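Local coordinates for E3 SUMO-protein ligase SIZ1 (Saccharomyces cerevisiae, PDB 3I2D) that acts as an E3 ligase that attaches SUMO to septins and PCNA, with an SP-RING zinc finger that mediates interaction with UBC9 and is required for activity, at residues R157-K162 against Q285-Q290; I205-L210 against F279-L284; L226-K231 against K269-F274; S265-H270 against L300-I305. One frame throughout, in Å; residues are numbered along the deposited sequence.

Contact 1. Residues R157-K162 against Q285-Q290; sequences RGFKSK and QIPTWQ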
# COMPACT_ATOMS: atom_id res chain seq x y z
N ARG A 157 -5.41 3.39 -9.62
CA ARG A 157 -4.45 2.33 -9.90
C ARG A 157 -4.74 0.94 -9.34
O ARG A 157 -5.02 0.01 -10.10
CB ARG A 157 -3.06 2.76 -9.45
CG ARG A 157 -2.00 1.79 -9.91
CD ARG A 157 -0.72 2.51 -10.15
NE ARG A 157 0.28 2.30 -9.10
CZ ARG A 157 0.12 2.63 -7.82
NH1 ARG A 157 -1.00 3.19 -7.39
NH2 ARG A 157 1.14 2.44 -6.99
N GLY A 158 -4.67 0.77 -8.02
CA GLY A 158 -4.94 -0.55 -7.49
C GLY A 158 -6.11 -0.51 -6.54
O GLY A 158 -7.20 -0.08 -6.91
N PHE A 159 -5.89 -0.96 -5.32
CA PHE A 159 -6.92 -0.95 -4.29
C PHE A 159 -8.28 -1.35 -4.81
O PHE A 159 -9.27 -0.67 -4.53
CB PHE A 159 -6.98 0.45 -3.68
CG PHE A 159 -5.64 0.99 -3.31
CD1 PHE A 159 -4.88 1.67 -4.24
CD2 PHE A 159 -5.11 0.77 -2.04
CE1 PHE A 159 -3.61 2.14 -3.91
CE2 PHE A 159 -3.84 1.23 -1.70
CZ PHE A 159 -3.09 1.91 -2.64
N LYS A 160 -8.36 -2.46 -5.54
CA LYS A 160 -9.64 -2.87 -6.08
C LYS A 160 -10.47 -3.62 -5.05
O LYS A 160 -11.67 -3.82 -5.23
CB LYS A 160 -9.45 -3.71 -7.36
CG LYS A 160 -8.85 -5.05 -7.12
CD LYS A 160 -9.19 -6.03 -8.24
CE LYS A 160 -8.42 -5.76 -9.53
NZ LYS A 160 -8.42 -6.99 -10.37
N SER A 161 -9.83 -4.01 -3.96
CA SER A 161 -10.50 -4.72 -2.87
C SER A 161 -11.20 -3.74 -1.93
O SER A 161 -12.03 -4.13 -1.12
CB SER A 161 -9.47 -5.48 -2.04
OG SER A 161 -8.68 -4.55 -1.32
N LYS A 162 -10.85 -2.47 -2.04
CA LYS A 162 -11.43 -1.44 -1.18
C LYS A 162 -12.57 -0.74 -1.89
O LYS A 162 -12.43 -0.29 -3.03
CB LYS A 162 -10.37 -0.39 -0.84
CG LYS A 162 -9.12 -0.89 -0.16
CD LYS A 162 -9.28 -0.88 1.34
CE LYS A 162 -7.92 -0.83 2.00
NZ LYS A 162 -7.17 0.37 1.52
N GLN A 285 -3.23 -4.58 -5.55
CA GLN A 285 -4.62 -4.77 -5.94
C GLN A 285 -5.52 -5.07 -4.74
O GLN A 285 -6.63 -4.55 -4.63
CB GLN A 285 -4.75 -5.94 -6.90
CG GLN A 285 -3.98 -5.80 -8.20
CD GLN A 285 -4.29 -4.52 -8.92
OE1 GLN A 285 -5.41 -4.03 -8.91
NE2 GLN A 285 -3.28 -3.96 -9.56
N ILE A 286 -5.02 -5.91 -3.85
CA ILE A 286 -5.78 -6.34 -2.67
C ILE A 286 -4.89 -6.23 -1.42
O ILE A 286 -4.34 -7.23 -0.96
CB ILE A 286 -6.24 -7.81 -2.89
CG1 ILE A 286 -7.02 -7.89 -4.21
CG2 ILE A 286 -7.09 -8.30 -1.73
CD1 ILE A 286 -7.13 -9.28 -4.81
N PRO A 287 -4.75 -5.02 -0.87
CA PRO A 287 -3.93 -4.71 0.32
C PRO A 287 -4.34 -5.37 1.62
O PRO A 287 -5.15 -4.84 2.38
CB PRO A 287 -4.01 -3.19 0.40
CG PRO A 287 -5.39 -2.93 -0.08
CD PRO A 287 -5.51 -3.83 -1.29
N THR A 288 -3.76 -6.54 1.88
CA THR A 288 -4.02 -7.31 3.08
C THR A 288 -2.78 -7.26 3.96
O THR A 288 -2.89 -7.26 5.18
CB THR A 288 -4.29 -8.76 2.73
OG1 THR A 288 -3.12 -9.34 2.14
CG2 THR A 288 -5.46 -8.85 1.77
N TRP A 289 -1.61 -7.21 3.33
CA TRP A 289 -0.33 -7.20 4.03
C TRP A 289 -0.30 -8.30 5.07
O TRP A 289 -0.17 -8.05 6.28
CB TRP A 289 -0.05 -5.82 4.66
CG TRP A 289 0.16 -4.74 3.62
CD1 TRP A 289 -0.75 -3.82 3.20
CD2 TRP A 289 1.31 -4.58 2.77
NE1 TRP A 289 -0.25 -3.09 2.14
CE2 TRP A 289 1.02 -3.54 1.86
CE3 TRP A 289 2.56 -5.21 2.70
CZ2 TRP A 289 1.92 -3.12 0.88
CZ3 TRP A 289 3.46 -4.80 1.73
CH2 TRP A 289 3.14 -3.76 0.83
N GLN A 290 -0.45 -9.53 4.56
CA GLN A 290 -0.45 -10.77 5.32
C GLN A 290 0.31 -11.80 4.53
O GLN A 290 0.14 -11.92 3.32
CB GLN A 290 -1.85 -11.30 5.51
CG GLN A 290 -2.61 -10.66 6.62
CD GLN A 290 -3.90 -11.38 6.91
OE1 GLN A 290 -4.48 -11.23 7.98
NE2 GLN A 290 -4.36 -12.18 5.95
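The Phe-159 side chain crosses that of Pro-287 at about a right angle, the proline CG lying oblique to the phenyl ring, 4.2 Å from Phe-159 CD2. The other flat group, the carboxamide of Gln-285, turns back through a bend at chi2 (-53°) and sets OE1 beside the aliphatic end of Lys-160, 3.5 Å from Lys-160 CE, with the backbone of Gly-158 also next to it. At Gly-158 the two backbones come close, its CA 4.5 Å from CA of Gln-285.

The polar core is the carbonyl of Gln-285. Lys-160 N donates to Gln-285 O over 2.9 Å, in the carbonyl plane though well bent (132° at the hydrogen), and Ser-161 N adds a weak second bond to the same oxygen. Phe-159 N binds the carbonyl of Leu-284, so three successive N-H groups of a PINIT-domain loop meet the C-terminal end of helix 276-285 of the SP-RING, where carbonyls lack partners in the next helical turn. The helix dipole would probably strengthen these oxygens as acceptors.

Past the helix end, Ser-161 packs on Ile-286 and Pro-287. Its CB lies 3.7 Å from Ile-286 CG2, while OG, placed between the backbone N and the carbonyl carbon (chi1 70°), comes 3.3 Å from Pro-287 CD. Lys-162 runs across the same proline, CE 3.9 Å from Pro-287 CG. At the start of the segment Arg-157 NH2 binds the carbonyl of Ile-205; Phe-159 O accepts from Lys-167 NZ.

Contact 2. Residues I205-L210 against F279-L284; sequences ITPEQL and FLHSQL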
# COMPACT_ATOMS: atom_id res chain seq x y z
N ILE A 205 4.21 4.83 -6.53
CA ILE A 205 5.39 4.00 -6.30
C ILE A 205 4.99 2.67 -6.86
O ILE A 205 3.92 2.13 -6.58
CB ILE A 205 5.78 3.86 -4.83
CG1 ILE A 205 6.36 5.18 -4.33
CG2 ILE A 205 6.84 2.75 -4.70
CD1 ILE A 205 6.93 5.09 -2.93
N THR A 206 5.87 2.13 -7.68
CA THR A 206 5.61 0.90 -8.37
C THR A 206 6.00 -0.41 -7.67
O THR A 206 6.91 -0.45 -6.83
CB THR A 206 6.25 1.01 -9.77
OG1 THR A 206 5.22 0.99 -10.74
CG2 THR A 206 7.27 -0.08 -10.02
N PRO A 207 5.27 -1.48 -7.98
CA PRO A 207 5.57 -2.78 -7.37
C PRO A 207 7.05 -3.15 -7.56
O PRO A 207 7.71 -3.56 -6.61
CB PRO A 207 4.62 -3.73 -8.11
CG PRO A 207 3.38 -2.86 -8.25
CD PRO A 207 3.94 -1.50 -8.64
N GLU A 208 7.58 -2.99 -8.77
CA GLU A 208 8.98 -3.31 -9.04
C GLU A 208 9.93 -2.34 -8.35
O GLU A 208 11.07 -2.68 -8.06
CB GLU A 208 9.28 -3.38 -10.55
CG GLU A 208 8.25 -2.71 -11.43
CD GLU A 208 6.97 -3.53 -11.58
OE1 GLU A 208 5.88 -2.91 -11.56
OE2 GLU A 208 7.06 -4.77 -11.73
N GLN A 209 9.47 -1.13 -8.08
CA GLN A 209 10.33 -0.18 -7.37
C GLN A 209 10.49 -0.70 -5.96
O GLN A 209 11.59 -0.75 -5.44
CB GLN A 209 9.72 1.20 -7.29
CG GLN A 209 9.57 1.91 -8.58
CD GLN A 209 9.27 3.36 -8.34
OE1 GLN A 209 10.03 4.03 -7.64
NE2 GLN A 209 8.18 3.86 -8.90
N LEU A 210 9.38 -1.08 -5.34
CA LEU A 210 9.41 -1.62 -3.98
C LEU A 210 10.22 -2.90 -3.93
O LEU A 210 10.88 -3.16 -2.92
CB LEU A 210 8.01 -1.90 -3.47
CG LEU A 210 7.11 -0.72 -3.19
CD1 LEU A 210 5.88 -1.22 -2.47
CD2 LEU A 210 7.82 0.30 -2.33
N PHE A 279 3.89 -11.00 -4.59
CA PHE A 279 3.32 -10.53 -3.35
C PHE A 279 2.97 -9.04 -3.46
O PHE A 279 1.90 -8.60 -3.05
CB PHE A 279 4.29 -10.74 -2.21
CG PHE A 279 3.80 -10.21 -0.89
CD1 PHE A 279 2.78 -10.86 -0.21
CD2 PHE A 279 4.35 -9.06 -0.34
CE1 PHE A 279 2.30 -10.36 1.02
CE2 PHE A 279 3.89 -8.55 0.88
CZ PHE A 279 2.86 -9.20 1.56
N LEU A 280 3.89 -8.26 -4.04
CA LEU A 280 3.73 -6.82 -4.16
C LEU A 280 2.69 -6.39 -5.18
O LEU A 280 2.06 -5.35 -5.02
CB LEU A 280 5.08 -6.18 -4.46
CG LEU A 280 6.05 -6.18 -3.27
CD1 LEU A 280 7.48 -6.02 -3.75
CD2 LEU A 280 5.67 -5.06 -2.33
N HIS A 281 2.53 -7.19 -6.24
CA HIS A 281 1.52 -6.90 -7.26
C HIS A 281 0.16 -7.30 -6.70
O HIS A 281 -0.85 -6.75 -7.09
CB HIS A 281 1.82 -7.68 -8.54
CG HIS A 281 2.65 -6.92 -9.52
ND1 HIS A 281 2.12 -5.95 -10.35
CD2 HIS A 281 3.99 -6.93 -9.75
CE1 HIS A 281 3.10 -5.40 -11.05
NE2 HIS A 281 4.24 -5.97 -10.71
N SER A 282 0.16 -8.27 -5.80
CA SER A 282 -1.05 -8.73 -5.14
C SER A 282 -1.49 -7.69 -4.11
O SER A 282 -2.66 -7.37 -4.00
CB SER A 282 -0.79 -10.04 -4.43
OG SER A 282 -2.00 -10.51 -3.88
N GLN A 283 -0.54 -7.16 -3.34
CA GLN A 283 -0.87 -6.15 -2.34
C GLN A 283 -1.41 -4.87 -2.99
O GLN A 283 -2.31 -4.23 -2.46
CB GLN A 283 0.36 -5.82 -1.47
CG GLN A 283 0.78 -6.95 -0.55
CD GLN A 283 -0.40 -7.53 0.22
OE1 GLN A 283 -1.08 -6.82 0.95
NE2 GLN A 283 -0.66 -8.81 0.03
N LEU A 284 -0.86 -4.51 -4.15
CA LEU A 284 -1.31 -3.30 -4.81
C LEU A 284 -2.78 -3.39 -5.18
O LEU A 284 -3.49 -2.40 -5.12
CB LEU A 284 -0.48 -3.00 -6.05
CG LEU A 284 -1.07 -1.91 -6.95
CD1 LEU A 284 -1.07 -0.57 -6.23
CD2 LEU A 284 -0.29 -1.86 -8.23
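His-281 NE2 donates to Glu-208 OE2 across 3.2 Å, and the bond is nearly straight, 167° at the hydrogen. The carboxylate oxygen sits at the edge of the imidazole, close to the ring plane, and is met on its syn side; the carboxylate itself is turned 51° from the ring. Glu-208 starts out pointing away from the partner helix, and a bend at chi2 (-75°) brings its end back to the histidine.

One face of the same imidazole rests on Pro-207. Pro-207 CB lies 3.6 Å from the centroid of the His-281 ring, nearly along the ring normal, which makes a CH-pi contact at right angles to the edge-on hydrogen bond. The pyrrolidine continues inward, with CG 3.8 Å from Leu-284 CD2. Beside it Leu-210 CD1 touches Leu-280 CD2 at 3.8 Å, and Leu-280 CD1 lies equally near the carbonyl oxygen of Pro-207. Pro-207 is the first residue of helix 207-215, so that helix packs by its N-terminal turn against helix 276-285 of the SP-RING. Leu-280 also meets Leu-300, and Leu-284 reaches Phe-73.

Without the imidazole, as with an alanine here, Glu-208 would probably lose its mate and Pro-207 the ring that covers its CB.

The geometry is consistent with a proton on NE2. With a carboxylate so near, the imidazole is likely to hold a second proton more readily than it would alone, which would turn a hydrogen bond on the rim of a leucine and proline interface into one between charges.

Contact 3. Residues L226-K231 against K269-F274; sequences LLYLKK and KHLQCF. With ZN (zinc ion), chain B.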
# COMPACT_ATOMS: atom_id res chain seq x y z
N LEU A 226 19.24 -22.85 8.02
CA LEU A 226 19.76 -24.15 8.42
C LEU A 226 19.43 -24.47 9.86
O LEU A 226 19.07 -25.60 10.19
CB LEU A 226 21.28 -24.21 8.22
CG LEU A 226 21.66 -24.55 6.78
CD1 LEU A 226 23.16 -24.71 6.66
CD2 LEU A 226 20.95 -25.83 6.38
N LEU A 227 19.54 -23.46 10.73
CA LEU A 227 19.22 -23.62 12.13
C LEU A 227 17.74 -23.92 12.28
O LEU A 227 17.37 -24.78 13.09
CB LEU A 227 19.56 -22.35 12.90
CG LEU A 227 21.03 -22.17 13.24
CD1 LEU A 227 21.18 -20.96 14.14
CD2 LEU A 227 21.55 -23.42 13.93
N TYR A 228 16.91 -23.23 11.51
CA TYR A 228 15.47 -23.48 11.55
C TYR A 228 15.20 -24.89 11.02
O TYR A 228 14.48 -25.68 11.64
CB TYR A 228 14.71 -22.47 10.69
CG TYR A 228 13.21 -22.59 10.82
CD1 TYR A 228 12.52 -21.90 11.82
CD2 TYR A 228 12.49 -23.47 10.01
CE1 TYR A 228 11.16 -22.07 12.01
CE2 TYR A 228 11.12 -23.65 10.19
CZ TYR A 228 10.46 -22.95 11.19
OH TYR A 228 9.11 -23.15 11.38
N LEU A 229 15.79 -25.21 9.87
CA LEU A 229 15.61 -26.51 9.25
C LEU A 229 15.95 -27.65 10.22
O LEU A 229 15.39 -28.75 10.11
CB LEU A 229 16.49 -26.62 8.00
CG LEU A 229 16.45 -27.98 7.31
CD1 LEU A 229 15.09 -28.22 6.69
CD2 LEU A 229 17.50 -28.03 6.25
N LYS A 230 16.86 -27.40 11.15
CA LYS A 230 17.24 -28.41 12.13
C LYS A 230 16.25 -28.41 13.29
O LYS A 230 15.86 -29.47 13.78
CB LYS A 230 18.66 -28.15 12.64
CG LYS A 230 19.75 -28.53 11.64
CD LYS A 230 21.12 -28.02 12.09
CE LYS A 230 22.24 -28.49 11.16
NZ LYS A 230 22.45 -29.96 11.27
N LYS A 231 15.84 -27.22 13.74
CA LYS A 231 14.86 -27.10 14.82
C LYS A 231 13.60 -27.80 14.34
O LYS A 231 12.93 -28.51 15.10
CB LYS A 231 14.56 -25.63 15.12
CG LYS A 231 13.45 -25.40 16.15
CD LYS A 231 13.24 -23.91 16.43
CE LYS A 231 14.51 -23.25 17.00
NZ LYS A 231 14.39 -21.77 17.24
N LYS A 269 8.00 -17.79 10.62
CA LYS A 269 8.51 -19.05 11.14
C LYS A 269 8.12 -20.17 10.20
O LYS A 269 7.17 -20.91 10.44
CB LYS A 269 7.92 -19.34 12.53
CG LYS A 269 8.60 -18.62 13.68
CD LYS A 269 8.21 -17.16 13.79
CE LYS A 269 9.02 -16.48 14.90
NZ LYS A 269 8.97 -17.23 16.19
N HIS A 270 8.85 -20.28 9.10
CA HIS A 270 8.59 -21.33 8.13
C HIS A 270 9.56 -21.22 6.97
O HIS A 270 10.04 -20.13 6.65
CB HIS A 270 7.11 -21.30 7.65
CG HIS A 270 6.70 -20.02 6.98
ND1 HIS A 270 7.11 -19.67 5.71
CD2 HIS A 270 5.92 -19.00 7.41
CE1 HIS A 270 6.60 -18.50 5.38
NE2 HIS A 270 5.87 -18.07 6.40
N LEU A 271 9.85 -22.36 6.36
CA LEU A 271 10.77 -22.45 5.25
C LEU A 271 10.20 -21.90 3.94
O LEU A 271 10.89 -21.19 3.20
CB LEU A 271 11.17 -23.90 5.05
CG LEU A 271 12.64 -24.25 5.20
CD1 LEU A 271 13.24 -23.58 6.43
CD2 LEU A 271 12.75 -25.76 5.28
N GLN A 272 8.93 -22.23 3.67
CA GLN A 272 8.26 -21.80 2.45
C GLN A 272 8.27 -20.29 2.24
O GLN A 272 7.82 -19.53 3.09
CB GLN A 272 6.81 -22.31 2.43
CG GLN A 272 6.01 -21.99 1.14
CD GLN A 272 6.75 -22.39 -0.14
OE1 GLN A 272 7.31 -23.49 -0.24
NE2 GLN A 272 6.75 -21.49 -1.13
N CYS A 273 8.82 -19.87 1.10
CA CYS A 273 8.86 -18.46 0.77
C CYS A 273 7.80 -18.23 -0.29
O CYS A 273 7.07 -19.15 -0.65
CB CYS A 273 10.23 -18.07 0.20
SG CYS A 273 11.58 -18.29 1.36
N PHE A 274 7.71 -17.00 -0.77
CA PHE A 274 6.75 -16.66 -1.82
C PHE A 274 7.44 -15.61 -2.66
O PHE A 274 8.40 -14.99 -2.21
CB PHE A 274 5.45 -16.12 -1.22
CG PHE A 274 5.67 -15.01 -0.26
CD1 PHE A 274 5.75 -15.27 1.11
CD2 PHE A 274 5.81 -13.70 -0.71
CE1 PHE A 274 5.96 -14.24 2.01
CE2 PHE A 274 6.03 -12.66 0.18
CZ PHE A 274 6.11 -12.93 1.55
ZN ZN B . 4.98 -16.20 6.83
O HOH W 1 9.02 -25.01 8.46
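Leu-271 is the apolar wedge of this contact: its CD1 lies 3.7 Å from Tyr-228 CD2, and its other methyl, CD2, lies 3.7 Å from Leu-229 CD1, so the two branches are divided between consecutive residues of helix 222-234. Both helix side chains swing their CG opposite the backbone nitrogen (chi1 -174° in Tyr-228, 177° in Leu-229), which carries them to the loop. The phenol ring goes on along the peptide joining Lys-269 to His-270, with Tyr-228 CZ 3.8 Å from His-270 N.

The phenol end is looser. Tyr-228 OH comes 3.1 Å from Lys-269 O, and a water in the plane of the ring links the hydroxyl to Leu-271 N by two long, weak bonds. The Lys-269 side chain is exposed and its end leads away from the helix.

Replacing Tyr-228 by alanine would probably leave CD1 of Leu-271 without its aromatic neighbour and open a gap along the Lys-269 to His-270 peptide.

That peptide leads into the metal site: His-270 NE2 binds zinc at 2.1 Å, together with Cys-268, Cys-291 and Cys-294. Lys-264 NZ holds the carbonyl of His-270. The helix thus lies against the zinc-binding loop between strands 262-265 and 274-275 of the SP-RING, at the surface and far from the centre of the chain.

Contact 4. Residues S265-H270 against L300-I305; sequences SINCKH and LENLAI. With ZN (zinc ion), chain B.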
# COMPACT_ATOMS: atom_id res chain seq x y z
N SER A 265 8.78 -12.50 5.63
CA SER A 265 9.15 -11.55 6.68
C SER A 265 10.21 -12.23 7.50
O SER A 265 10.21 -13.47 7.64
CB SER A 265 7.95 -11.25 7.60
OG SER A 265 8.27 -10.29 8.61
N ILE A 266 11.13 -11.45 8.05
CA ILE A 266 12.17 -12.03 8.89
C ILE A 266 11.46 -12.60 10.13
O ILE A 266 12.01 -13.43 10.87
CB ILE A 266 13.19 -10.95 9.27
CG1 ILE A 266 12.51 -9.86 10.10
CG2 ILE A 266 13.80 -10.37 8.00
CD1 ILE A 266 13.41 -8.69 10.43
N ASN A 267 10.22 -12.16 10.33
CA ASN A 267 9.39 -12.62 11.44
C ASN A 267 8.64 -13.91 11.11
O ASN A 267 7.93 -14.45 11.96
CB ASN A 267 8.37 -11.54 11.82
CG ASN A 267 9.03 -10.29 12.34
OD1 ASN A 267 10.17 -10.32 12.79
ND2 ASN A 267 8.31 -9.17 12.29
N CYS A 268 8.78 -14.41 9.89
CA CYS A 268 8.09 -15.64 9.51
C CYS A 268 8.79 -16.90 10.02
O CYS A 268 10.00 -17.06 9.90
CB CYS A 268 7.89 -15.72 7.99
SG CYS A 268 6.45 -14.75 7.31
N LYS A 269 8.00 -17.79 10.62
CA LYS A 269 8.51 -19.05 11.14
C LYS A 269 8.12 -20.17 10.20
O LYS A 269 7.17 -20.91 10.44
CB LYS A 269 7.92 -19.34 12.53
CG LYS A 269 8.60 -18.62 13.68
CD LYS A 269 8.21 -17.16 13.79
CE LYS A 269 9.02 -16.48 14.90
NZ LYS A 269 8.97 -17.23 16.19
N HIS A 270 8.85 -20.28 9.10
CA HIS A 270 8.59 -21.33 8.13
C HIS A 270 9.56 -21.22 6.97
O HIS A 270 10.04 -20.13 6.65
CB HIS A 270 7.11 -21.30 7.65
CG HIS A 270 6.70 -20.02 6.98
ND1 HIS A 270 7.11 -19.67 5.71
CD2 HIS A 270 5.92 -19.00 7.41
CE1 HIS A 270 6.60 -18.50 5.38
NE2 HIS A 270 5.87 -18.07 6.40
N LEU A 300 6.38 -4.15 4.90
CA LEU A 300 7.30 -4.07 3.77
C LEU A 300 8.77 -4.04 4.21
O LEU A 300 9.61 -4.72 3.61
CB LEU A 300 6.96 -2.83 2.93
CG LEU A 300 7.36 -2.79 1.45
CD1 LEU A 300 8.83 -2.47 1.30
CD2 LEU A 300 7.05 -4.13 0.81
N GLU A 301 9.07 -3.28 5.25
CA GLU A 301 10.43 -3.17 5.76
C GLU A 301 11.03 -4.47 6.27
O GLU A 301 12.25 -4.62 6.33
CB GLU A 301 10.51 -2.12 6.87
CG GLU A 301 9.38 -2.18 7.88
CD GLU A 301 8.22 -1.24 7.53
OE1 GLU A 301 7.67 -1.34 6.40
OE2 GLU A 301 7.87 -0.40 8.39
N ASN A 302 10.18 -5.42 6.64
CA ASN A 302 10.65 -6.71 7.15
C ASN A 302 10.73 -7.78 6.08
O ASN A 302 11.06 -8.93 6.38
CB ASN A 302 9.74 -7.20 8.26
CG ASN A 302 9.82 -6.34 9.48
OD1 ASN A 302 9.07 -6.54 10.44
ND2 ASN A 302 10.74 -5.39 9.48
N LEU A 303 10.43 -7.42 4.85
CA LEU A 303 10.44 -8.37 3.75
C LEU A 303 11.87 -8.51 3.22
O LEU A 303 12.48 -7.53 2.79
CB LEU A 303 9.49 -7.90 2.65
CG LEU A 303 8.86 -8.94 1.72
CD1 LEU A 303 8.03 -9.91 2.53
CD2 LEU A 303 7.99 -8.24 0.68
N ALA A 304 12.41 -9.73 3.28
CA ALA A 304 13.76 -10.01 2.81
C ALA A 304 13.85 -11.26 1.93
O ALA A 304 13.05 -12.18 2.05
CB ALA A 304 14.70 -10.16 4.00
N ILE A 305 14.83 -11.28 1.03
CA ILE A 305 15.04 -12.42 0.15
C ILE A 305 15.66 -13.52 0.99
O ILE A 305 16.45 -13.23 1.88
CB ILE A 305 16.05 -12.08 -0.99
CG1 ILE A 305 15.44 -11.07 -1.96
CG2 ILE A 305 16.47 -13.36 -1.73
CD1 ILE A 305 14.11 -11.51 -2.51
ZN ZN B . 4.98 -16.20 6.83
O HOH W 2 6.68 -8.32 9.63
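Ser-265 faces Leu-303 as a non-hydrogen-bonded antiparallel pair in the small SP-RING sheet, where strand 262-265 lies between 274-275 and 303-305. Both side chains are on the same face, and Leu-303 CD1 leans back to the serine backbone. Just beyond the pair, Ile-266 N donates to Asn-302 O over 3.0 Å, with the donor somewhat tilted from the carbonyl plane. The Ser-265 hydroxyl, anti to its own amide nitrogen (chi1 -178°), is set alongside Asn-302, OG 3.4 Å from Asn-302 CB. Ile-266 CG2 lies 4.1 Å from Ala-304 CB. The amides of Asn-267 and Asn-302 stand almost perpendicular, their planes 76° apart, with Asn-267 ND2 3.3 Å from Asn-302 OD1.

A type I turn from Ser-265 to Cys-268 leads from the end of this strand into the zinc site, where Cys-268 SG binds the metal; Cys-291 and Cys-294 help to complete the site. The pairing thus lies directly before the loop that supplies two zinc ligands, Cys-268 and His-270. A water joins the two sides, 2.7 Å from Ser-265 OG, and donates to Asn-302 OD1 at 3.1 Å.

In the fold
From the N terminus, 157-162 of the PINIT domain opens the longest loop, closed at 285-290 by contact 1. Inside it lies contact 2, begun at 205-210 and closed at 279-284, and inside that contact 3, from 226-231 to 269-274. Contact 4 starts at 265-270, sharing Lys-269 and His-270 with contact 3, and ends at 300-305, so it crosses contacts 1 and 2. Helix 276-285 is the common element: its end meets the PINIT loop, its flank takes helix 207-215, and Phe-279 touches both Phe-274 and Leu-303. Contacts 3 and 4 meet at the zinc, carrying the chain of connections from the PINIT domain through the SP-RING to helix 222-234.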